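Long-range contacts in cytosol aminopeptidase (Coxiella burnetii, PDB 3IJ3), which probably removes amino-terminal residues from peptides as a manganese-dependent metalloaminopeptidase of the M17 family: residues Tyr171-Leu176 with Gly465-Leu470; Met267-Lys272 with Trp453-Leu458; Pro405-Leu410 with Ala431-Gln436. All blocks are in the same frame, centred on the assembly; numbering follows the deposited sequence.

Interaction 1 (Tyr171-Leu176 with Gly465-Leu470)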
# COMPACT_ATOMS: atom_id res chain seq x y z
N TYR A 171 -15.47 -36.53 -3.73
CA TYR A 171 -15.48 -36.07 -5.12
C TYR A 171 -16.54 -34.99 -5.35
O TYR A 171 -16.30 -34.00 -6.09
CB TYR A 171 -15.69 -37.22 -6.08
CG TYR A 171 -14.42 -37.98 -6.49
CD1 TYR A 171 -13.36 -38.19 -5.62
CD2 TYR A 171 -14.34 -38.55 -7.75
CE1 TYR A 171 -12.21 -38.93 -6.02
CE2 TYR A 171 -13.23 -39.27 -8.15
CZ TYR A 171 -12.17 -39.45 -7.29
OH TYR A 171 -11.08 -40.21 -7.74
N LEU A 172 -17.72 -35.17 -4.76
CA LEU A 172 -18.79 -34.19 -4.87
C LEU A 172 -18.33 -32.84 -4.28
O LEU A 172 -18.52 -31.79 -4.89
CB LEU A 172 -20.06 -34.67 -4.17
CG LEU A 172 -21.21 -33.67 -4.08
CD1 LEU A 172 -21.69 -33.29 -5.50
CD2 LEU A 172 -22.36 -34.31 -3.26
N ILE A 173 -17.76 -32.89 -3.07
CA ILE A 173 -17.27 -31.67 -2.40
C ILE A 173 -16.22 -30.98 -3.26
O ILE A 173 -16.29 -29.76 -3.48
CB ILE A 173 -16.71 -32.01 -1.00
CG1 ILE A 173 -17.85 -32.44 -0.08
CG2 ILE A 173 -15.98 -30.81 -0.36
CD1 ILE A 173 -17.42 -33.02 1.25
N ARG A 174 -15.25 -31.76 -3.75
CA ARG A 174 -14.20 -31.21 -4.61
C ARG A 174 -14.79 -30.60 -5.86
O ARG A 174 -14.39 -29.50 -6.24
CB ARG A 174 -13.18 -32.29 -4.96
CG ARG A 174 -12.27 -32.69 -3.80
CD ARG A 174 -11.40 -33.85 -4.21
NE ARG A 174 -10.39 -34.18 -3.21
CZ ARG A 174 -9.43 -35.09 -3.40
NH1 ARG A 174 -9.40 -35.81 -4.51
NH2 ARG A 174 -8.53 -35.32 -2.44
N ASP A 175 -15.74 -31.29 -6.49
CA ASP A 175 -16.38 -30.80 -7.72
C ASP A 175 -17.13 -29.48 -7.50
O ASP A 175 -16.98 -28.55 -8.29
CB ASP A 175 -17.37 -31.84 -8.33
CG ASP A 175 -16.68 -33.03 -9.02
OD1 ASP A 175 -15.46 -33.00 -9.29
OD2 ASP A 175 -17.41 -34.01 -9.33
N LEU A 176 -17.92 -29.40 -6.43
CA LEU A 176 -18.68 -28.19 -6.16
C LEU A 176 -17.74 -27.00 -5.92
O LEU A 176 -17.96 -25.91 -6.44
CB LEU A 176 -19.62 -28.39 -4.96
CG LEU A 176 -20.76 -29.39 -5.20
CD1 LEU A 176 -21.53 -29.65 -3.85
CD2 LEU A 176 -21.72 -28.89 -6.29
N GLY A 465 -10.26 -27.57 -4.73
CA GLY A 465 -11.16 -27.82 -3.60
C GLY A 465 -10.83 -29.08 -2.85
O GLY A 465 -10.31 -30.06 -3.42
N GLU A 466 -11.12 -29.07 -1.56
CA GLU A 466 -10.84 -30.21 -0.75
C GLU A 466 -11.77 -30.32 0.43
O GLU A 466 -12.29 -29.32 0.94
CB GLU A 466 -9.38 -30.14 -0.25
CG GLU A 466 -8.91 -31.35 0.51
CD GLU A 466 -8.99 -32.62 -0.32
OE1 GLU A 466 -7.94 -33.06 -0.80
OE2 GLU A 466 -10.12 -33.17 -0.52
N ALA A 467 -12.01 -31.58 0.83
CA ALA A 467 -12.82 -31.91 1.99
C ALA A 467 -11.92 -32.08 3.21
O ALA A 467 -10.91 -32.80 3.17
CB ALA A 467 -13.59 -33.21 1.75
N MET A 468 -12.36 -31.53 4.33
CA MET A 468 -11.65 -31.66 5.56
C MET A 468 -12.64 -31.70 6.69
O MET A 468 -13.83 -31.40 6.51
CB MET A 468 -10.63 -30.54 5.70
CG MET A 468 -11.19 -29.17 5.49
SD MET A 468 -9.93 -27.98 4.96
CE MET A 468 -9.50 -28.73 3.39
N ALA A 469 -12.18 -32.19 7.83
CA ALA A 469 -12.97 -32.31 9.06
C ALA A 469 -14.12 -33.32 9.06
O ALA A 469 -14.52 -33.77 10.14
CB ALA A 469 -13.53 -30.96 9.51
N LEU A 470 -14.63 -33.69 7.88
CA LEU A 470 -15.79 -34.57 7.78
C LEU A 470 -15.67 -35.96 8.30
O LEU A 470 -16.65 -36.47 8.85
CB LEU A 470 -16.33 -34.66 6.33
CG LEU A 470 -16.84 -33.40 5.73
CD1 LEU A 470 -17.73 -33.81 4.53
CD2 LEU A 470 -17.64 -32.65 6.76
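With CG placed opposite its carbonyl carbon and the chain extended from there to NE, Arg174 runs off helix 157-178 to lie alongside Glu466, both side chains pointing the same way. Glu466 starts out from its backbone in the direction away from the helix, and the bend at its second torsion (chi2 59°) brings the carboxylate back to the arginine. The grip is side-on and two-pronged. Arg174 NE donates to Glu466 OE2 at 2.9 Å, nearly straight and within the guanidinium plane, although it meets that oxygen on the syn side well out of the carboxylate plane. Arg174 NH2 reaches the syn lone pair of Glu466 OE1, also at 2.9 Å, along a more bent path with an N-H...O angle of 140°. The two flat groups are therefore twisted by 50° rather than coplanar. Glu466 OE2 has a second donor on its anti lone pair, Ala467 N at 2.8 Å, which ties the carboxylate to the backbone N-H of the following residue.

This salt bridge joins helix 157-178, the long helix that in M17 aminopeptidases connects the N-terminal and catalytic domains, to the loop between strand 464-465 and the last helix, 470-481. Further bonds fix the rotation of the guanidinium: Arg174 NH1 donates to Leu135 O, and Arg174 NH2 has a second acceptor in Gly460 O.

On the neighbouring helix position the chemistry turns apolar. Ile173 CD1 lies 3.9 Å from Ala467 CB and meets Leu470 CD1 tip to tip at 3.4 Å, closer than ordinary van der Waals contact. The backbones come nearest at Gly465, whose CA is 4.7 Å from that of Arg174; Gly465 O sits 3.3 Å from Arg174 CG, close against the aliphatic part of the arginine.

Interaction 2 (Met267-Lys272 with Trp453-Leu458)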
# COMPACT_ATOMS: atom_id res chain seq x y z
N MET A 267 -9.23 -12.17 -3.89
CA MET A 267 -10.44 -12.58 -4.58
C MET A 267 -10.24 -13.81 -5.50
O MET A 267 -11.19 -14.48 -5.88
CB MET A 267 -10.95 -11.38 -5.39
CG MET A 267 -12.44 -11.34 -5.57
SD MET A 267 -13.02 -10.10 -6.76
CE MET A 267 -12.61 -8.50 -6.03
N LEU A 268 -8.99 -14.12 -5.80
CA LEU A 268 -8.70 -15.15 -6.78
C LEU A 268 -9.34 -16.50 -6.53
O LEU A 268 -9.76 -17.17 -7.47
CB LEU A 268 -7.18 -15.30 -6.92
CG LEU A 268 -6.68 -16.22 -8.01
CD1 LEU A 268 -7.20 -15.81 -9.36
CD2 LEU A 268 -5.15 -16.24 -7.97
N LEU A 269 -9.36 -16.95 -5.27
CA LEU A 269 -9.92 -18.29 -4.96
C LEU A 269 -11.36 -18.24 -4.47
O LEU A 269 -11.89 -19.27 -4.05
CB LEU A 269 -9.09 -18.96 -3.86
CG LEU A 269 -7.61 -19.20 -4.17
CD1 LEU A 269 -6.99 -20.00 -3.05
CD2 LEU A 269 -7.41 -19.91 -5.50
N MET A 270 -12.02 -17.09 -4.59
CA MET A 270 -13.32 -16.91 -3.96
C MET A 270 -14.51 -17.73 -4.48
O MET A 270 -15.58 -17.68 -3.88
CB MET A 270 -13.63 -15.46 -3.76
CG MET A 270 -12.76 -14.80 -2.72
SD MET A 270 -12.88 -15.54 -1.05
CE MET A 270 -11.44 -16.63 -1.04
N LYS A 271 -14.32 -18.46 -5.56
CA LYS A 271 -15.34 -19.45 -5.97
C LYS A 271 -15.46 -20.48 -4.82
O LYS A 271 -16.45 -21.19 -4.72
CB LYS A 271 -14.95 -20.15 -7.28
CG LYS A 271 -13.73 -21.08 -7.20
CD LYS A 271 -13.40 -21.66 -8.56
CE LYS A 271 -12.25 -22.63 -8.46
NZ LYS A 271 -11.88 -23.35 -9.74
N LYS A 272 -14.45 -20.56 -3.94
CA LYS A 272 -14.48 -21.55 -2.85
C LYS A 272 -15.21 -21.09 -1.62
O LYS A 272 -15.29 -21.86 -0.65
CB LYS A 272 -13.06 -22.00 -2.42
CG LYS A 272 -12.32 -21.05 -1.46
CD LYS A 272 -10.95 -21.60 -1.13
CE LYS A 272 -10.12 -20.67 -0.25
NZ LYS A 272 -10.75 -20.51 1.10
N TRP A 453 -9.38 -26.02 0.58
CA TRP A 453 -8.58 -25.93 -0.62
C TRP A 453 -7.16 -26.42 -0.40
O TRP A 453 -6.62 -26.25 0.70
CB TRP A 453 -8.55 -24.44 -1.03
CG TRP A 453 -7.93 -24.10 -2.35
CD1 TRP A 453 -6.62 -23.82 -2.60
CD2 TRP A 453 -8.61 -23.98 -3.61
NE1 TRP A 453 -6.44 -23.53 -3.94
CE2 TRP A 453 -7.64 -23.63 -4.57
CE3 TRP A 453 -9.93 -24.13 -4.01
CZ2 TRP A 453 -7.97 -23.42 -5.90
CZ3 TRP A 453 -10.25 -23.92 -5.33
CH2 TRP A 453 -9.27 -23.60 -6.26
N ASN A 454 -6.61 -27.08 -1.41
CA ASN A 454 -5.23 -27.50 -1.44
C ASN A 454 -4.45 -26.48 -2.30
O ASN A 454 -4.64 -26.41 -3.52
CB ASN A 454 -5.06 -28.88 -2.08
CG ASN A 454 -5.74 -29.98 -1.28
OD1 ASN A 454 -5.65 -30.00 -0.04
ND2 ASN A 454 -6.39 -30.93 -1.99
N LEU A 455 -3.56 -25.73 -1.67
CA LEU A 455 -2.73 -24.77 -2.40
C LEU A 455 -1.62 -25.45 -3.21
O LEU A 455 -1.20 -24.95 -4.23
CB LEU A 455 -2.10 -23.80 -1.41
CG LEU A 455 -3.08 -22.83 -0.76
CD1 LEU A 455 -2.50 -22.21 0.49
CD2 LEU A 455 -3.53 -21.76 -1.78
N GLU A 456 -1.19 -26.61 -2.75
CA GLU A 456 -0.12 -27.35 -3.40
C GLU A 456 -0.56 -28.77 -3.73
O GLU A 456 -1.43 -29.30 -3.08
CB GLU A 456 1.02 -27.53 -2.40
CG GLU A 456 1.59 -26.27 -1.76
CD GLU A 456 2.26 -26.58 -0.41
OE1 GLU A 456 1.58 -27.15 0.49
OE2 GLU A 456 3.45 -26.24 -0.24
N ASP A 457 0.08 -29.37 -4.72
CA ASP A 457 -0.21 -30.73 -5.14
C ASP A 457 0.51 -31.73 -4.23
O ASP A 457 1.72 -31.92 -4.37
CB ASP A 457 0.29 -30.92 -6.57
CG ASP A 457 0.10 -32.32 -7.08
OD1 ASP A 457 -0.99 -32.87 -6.91
OD2 ASP A 457 1.05 -32.84 -7.70
N LEU A 458 -0.22 -32.40 -3.35
CA LEU A 458 0.38 -33.33 -2.39
C LEU A 458 -0.25 -34.70 -2.67
O LEU A 458 -1.32 -34.77 -3.28
CB LEU A 458 0.08 -32.90 -0.97
CG LEU A 458 0.56 -31.52 -0.50
CD1 LEU A 458 -0.07 -31.19 0.85
CD2 LEU A 458 2.08 -31.45 -0.45
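Trp453, followed outward from CB, meets three residues of 267-272 in turn. Its CB lies 3.7 Å from Lys272 CD. The indole is carried toward the opposing segment because CG stands opposite the backbone N (chi1 -172°), while chi2 sets its plane about perpendicular to that of CA, CB and CG, presenting a face to Leu269. At the five-membered ring Leu269 CD1 stands 3.9 Å from the centroid and only 17° from the normal, a CH-pi contact. The other methyl, Leu269 CD2, rests over the same face farther along, 3.6 Å from Trp453 CZ2. On the benzene portion, CE3 has Lys272 CD at 4.0 Å. At the far end CH2 meets Lys271 CE at 3.8 Å, this time at the ring edge and near its plane, with the two side chains crossing at about a right angle.

Both lysines thus offer methylene groups to the tryptophan while their charged ends go elsewhere. Lys271, extended beyond CG, carries NZ past the rim to Asn178 O. Lys272 bends at its last torsion (chi4 65°) and bonds through NZ to Phe451 O, with a cation-pi contact to the Phe451 ring. Leu455 adds a looser apolar touch at the margin, its CD2 being 4.1 Å from Leu269 CD1. Lys271 also packs on Val414 of a second subunit, and Leu455 on Met425 of a third.

Segment 267-272 runs directly into Asp273, a ligand of the bound lithium ion, which lies about 9 Å from the Lys272 side chain. Through a type I turn from Met267 to Met270 and then a 3-10 turn, it links helix 264-267 to helix 275-289. Trp453 stands near the end of strand 445-454, against Ile177 and Asn178 of helix 157-178.

Interaction 3 (Pro405-Leu410 with Ala431-Gln436)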
# COMPACT_ATOMS: atom_id res chain seq x y z
N PRO A 405 -14.61 -12.27 26.80
CA PRO A 405 -14.26 -10.84 26.85
C PRO A 405 -14.19 -10.16 25.50
O PRO A 405 -14.40 -8.93 25.41
CB PRO A 405 -12.87 -10.85 27.55
CG PRO A 405 -12.92 -12.09 28.42
CD PRO A 405 -13.63 -13.09 27.54
N TYR A 406 -13.94 -10.92 24.44
CA TYR A 406 -13.88 -10.32 23.11
C TYR A 406 -15.26 -9.94 22.51
O TYR A 406 -15.32 -9.35 21.44
CB TYR A 406 -13.10 -11.17 22.13
CG TYR A 406 -11.65 -11.39 22.49
CD1 TYR A 406 -10.96 -10.53 23.35
CD2 TYR A 406 -10.90 -12.38 21.83
CE1 TYR A 406 -9.60 -10.72 23.63
CE2 TYR A 406 -9.55 -12.56 22.08
CZ TYR A 406 -8.91 -11.74 22.97
OH TYR A 406 -7.59 -11.92 23.24
N ARG A 407 -16.35 -10.29 23.19
CA ARG A 407 -17.67 -9.85 22.73
C ARG A 407 -17.69 -8.33 22.66
O ARG A 407 -18.42 -7.77 21.86
CB ARG A 407 -18.77 -10.38 23.64
CG ARG A 407 -19.07 -11.86 23.39
CD ARG A 407 -19.99 -12.44 24.45
NE ARG A 407 -21.29 -11.79 24.55
CZ ARG A 407 -22.47 -12.30 24.13
NH1 ARG A 407 -22.57 -13.51 23.56
NH2 ARG A 407 -23.58 -11.59 24.32
N ASN A 408 -16.88 -7.67 23.51
CA ASN A 408 -16.78 -6.21 23.52
C ASN A 408 -16.32 -5.64 22.17
O ASN A 408 -16.64 -4.51 21.84
CB ASN A 408 -15.85 -5.71 24.66
CG ASN A 408 -16.49 -5.81 26.04
OD1 ASN A 408 -17.72 -5.90 26.18
ND2 ASN A 408 -15.66 -5.77 27.08
N TYR A 409 -15.57 -6.43 21.39
CA TYR A 409 -15.11 -6.01 20.06
C TYR A 409 -16.25 -5.86 19.06
O TYR A 409 -16.09 -5.17 18.02
CB TYR A 409 -14.09 -6.99 19.42
CG TYR A 409 -12.72 -7.08 20.06
CD1 TYR A 409 -12.08 -5.94 20.56
CD2 TYR A 409 -12.00 -8.27 20.04
CE1 TYR A 409 -10.81 -6.02 21.13
CE2 TYR A 409 -10.73 -8.35 20.61
CZ TYR A 409 -10.14 -7.24 21.14
OH TYR A 409 -8.88 -7.31 21.69
N LEU A 410 -17.39 -6.48 19.37
CA LEU A 410 -18.57 -6.48 18.49
C LEU A 410 -19.59 -5.41 18.95
O LEU A 410 -20.74 -5.39 18.49
CB LEU A 410 -19.18 -7.87 18.44
CG LEU A 410 -18.30 -8.90 17.75
CD1 LEU A 410 -18.92 -10.31 17.87
CD2 LEU A 410 -18.08 -8.50 16.30
N ALA A 431 -15.53 -14.06 14.55
CA ALA A 431 -16.62 -14.61 13.76
C ALA A 431 -17.48 -15.62 14.53
O ALA A 431 -18.72 -15.62 14.46
CB ALA A 431 -16.11 -15.23 12.48
N ALA A 432 -16.80 -16.49 15.25
CA ALA A 432 -17.44 -17.51 16.05
C ALA A 432 -18.24 -16.87 17.17
O ALA A 432 -19.36 -17.32 17.47
CB ALA A 432 -16.37 -18.49 16.61
N LEU A 433 -17.70 -15.83 17.81
CA LEU A 433 -18.43 -15.14 18.91
C LEU A 433 -19.65 -14.44 18.35
O LEU A 433 -20.67 -14.33 19.03
CB LEU A 433 -17.60 -14.07 19.65
CG LEU A 433 -16.55 -14.46 20.64
CD1 LEU A 433 -15.74 -13.19 21.06
CD2 LEU A 433 -17.14 -15.20 21.85
N PHE A 434 -19.54 -13.93 17.13
CA PHE A 434 -20.68 -13.31 16.48
C PHE A 434 -21.83 -14.34 16.36
O PHE A 434 -22.95 -14.11 16.80
CB PHE A 434 -20.30 -12.79 15.09
CG PHE A 434 -21.47 -12.20 14.35
CD1 PHE A 434 -21.79 -10.83 14.48
CD2 PHE A 434 -22.26 -12.99 13.56
CE1 PHE A 434 -22.88 -10.29 13.80
CE2 PHE A 434 -23.36 -12.46 12.88
CZ PHE A 434 -23.68 -11.10 13.00
N LEU A 435 -21.53 -15.49 15.78
CA LEU A 435 -22.51 -16.54 15.59
C LEU A 435 -23.12 -17.03 16.91
O LEU A 435 -24.30 -17.38 16.95
CB LEU A 435 -21.89 -17.70 14.81
CG LEU A 435 -21.50 -17.41 13.34
CD1 LEU A 435 -20.68 -18.58 12.78
CD2 LEU A 435 -22.72 -17.17 12.52
N GLN A 436 -22.33 -17.04 17.98
CA GLN A 436 -22.80 -17.49 19.26
C GLN A 436 -23.97 -16.64 19.76
O GLN A 436 -24.77 -17.12 20.54
CB GLN A 436 -21.68 -17.49 20.30
CG GLN A 436 -22.08 -18.09 21.62
CD GLN A 436 -20.93 -18.19 22.59
OE1 GLN A 436 -20.00 -17.36 22.57
NE2 GLN A 436 -20.99 -19.18 23.46
O HOH W 1 -20.67 -14.58 21.89
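Apolar contacts between Leu433 and the 3-10 segment come first. Leu433 points from helix 427-436 toward that segment, and with CG opposite its carbonyl carbon (chi1 -76°) it spreads its methyls over two consecutive residues. CD1 reaches Tyr406 CB at 3.5 Å and makes a van der Waals contact with the backbone at Arg407 N, 3.6 Å away, whereas CD2 faces the aliphatic Arg407 CG at 4.2 Å, the two side chains crossing at a slant. A second apolar point is supplied by the 405-410 side: Leu410 CD1 settles against the helix backbone, 3.7 Å from Phe434 CA and 4.0 Å from Phe434 CB, and approaches the phenyl ring at its edge.

The polar link runs through water. One molecule accepts from Arg407 NH1 at 2.7 Å and donates to Leu433 O and to Gln436 OE1, both at 2.9 Å. Three bonds therefore hold it between the arginine and one turn of the helix. The bend of the arginine chain at chi3 (60°) turns the guanidinium toward this water. Gln436 OE1 also accepts from Gln404 NE2, just before the 3-10 segment.

The Tyr406 hydroxyl bonds to Leu368 O and Asn371 N of a third subunit, so the segment also faces an interface of the hexamer.

The 3-10 segment, between strands 398-399 and 417-418, lies on helix 427-436, which in turn rests through Leu435 on helix 335-347 and on strand 445-454.

Interactions 1 and 2 adjoin, their centres 12 Å apart. Asn454 ND2 is probably hydrogen-bonded to Glu466 OE1 at 2.9 Å, and the antiparallel pairing of strands 445-454 and 464-465 connects them. Interaction 3 touches neither, its nearest atoms being about 14 Å from interaction 2, yet helix 427-436 is followed in the chain by strand 445-454. The contact centres lie about 4, 13 and 25 Å from the chain centre, in order. The innermost carries the direct salt bridge; interaction 2, with exposed Leu455 at its margin, relies on carbon against indole; the outlying 405-410 with 431-436 combines leucine packing with a water bridge. Neighbouring subunits reach interactions 2 and 3 but not interaction 1.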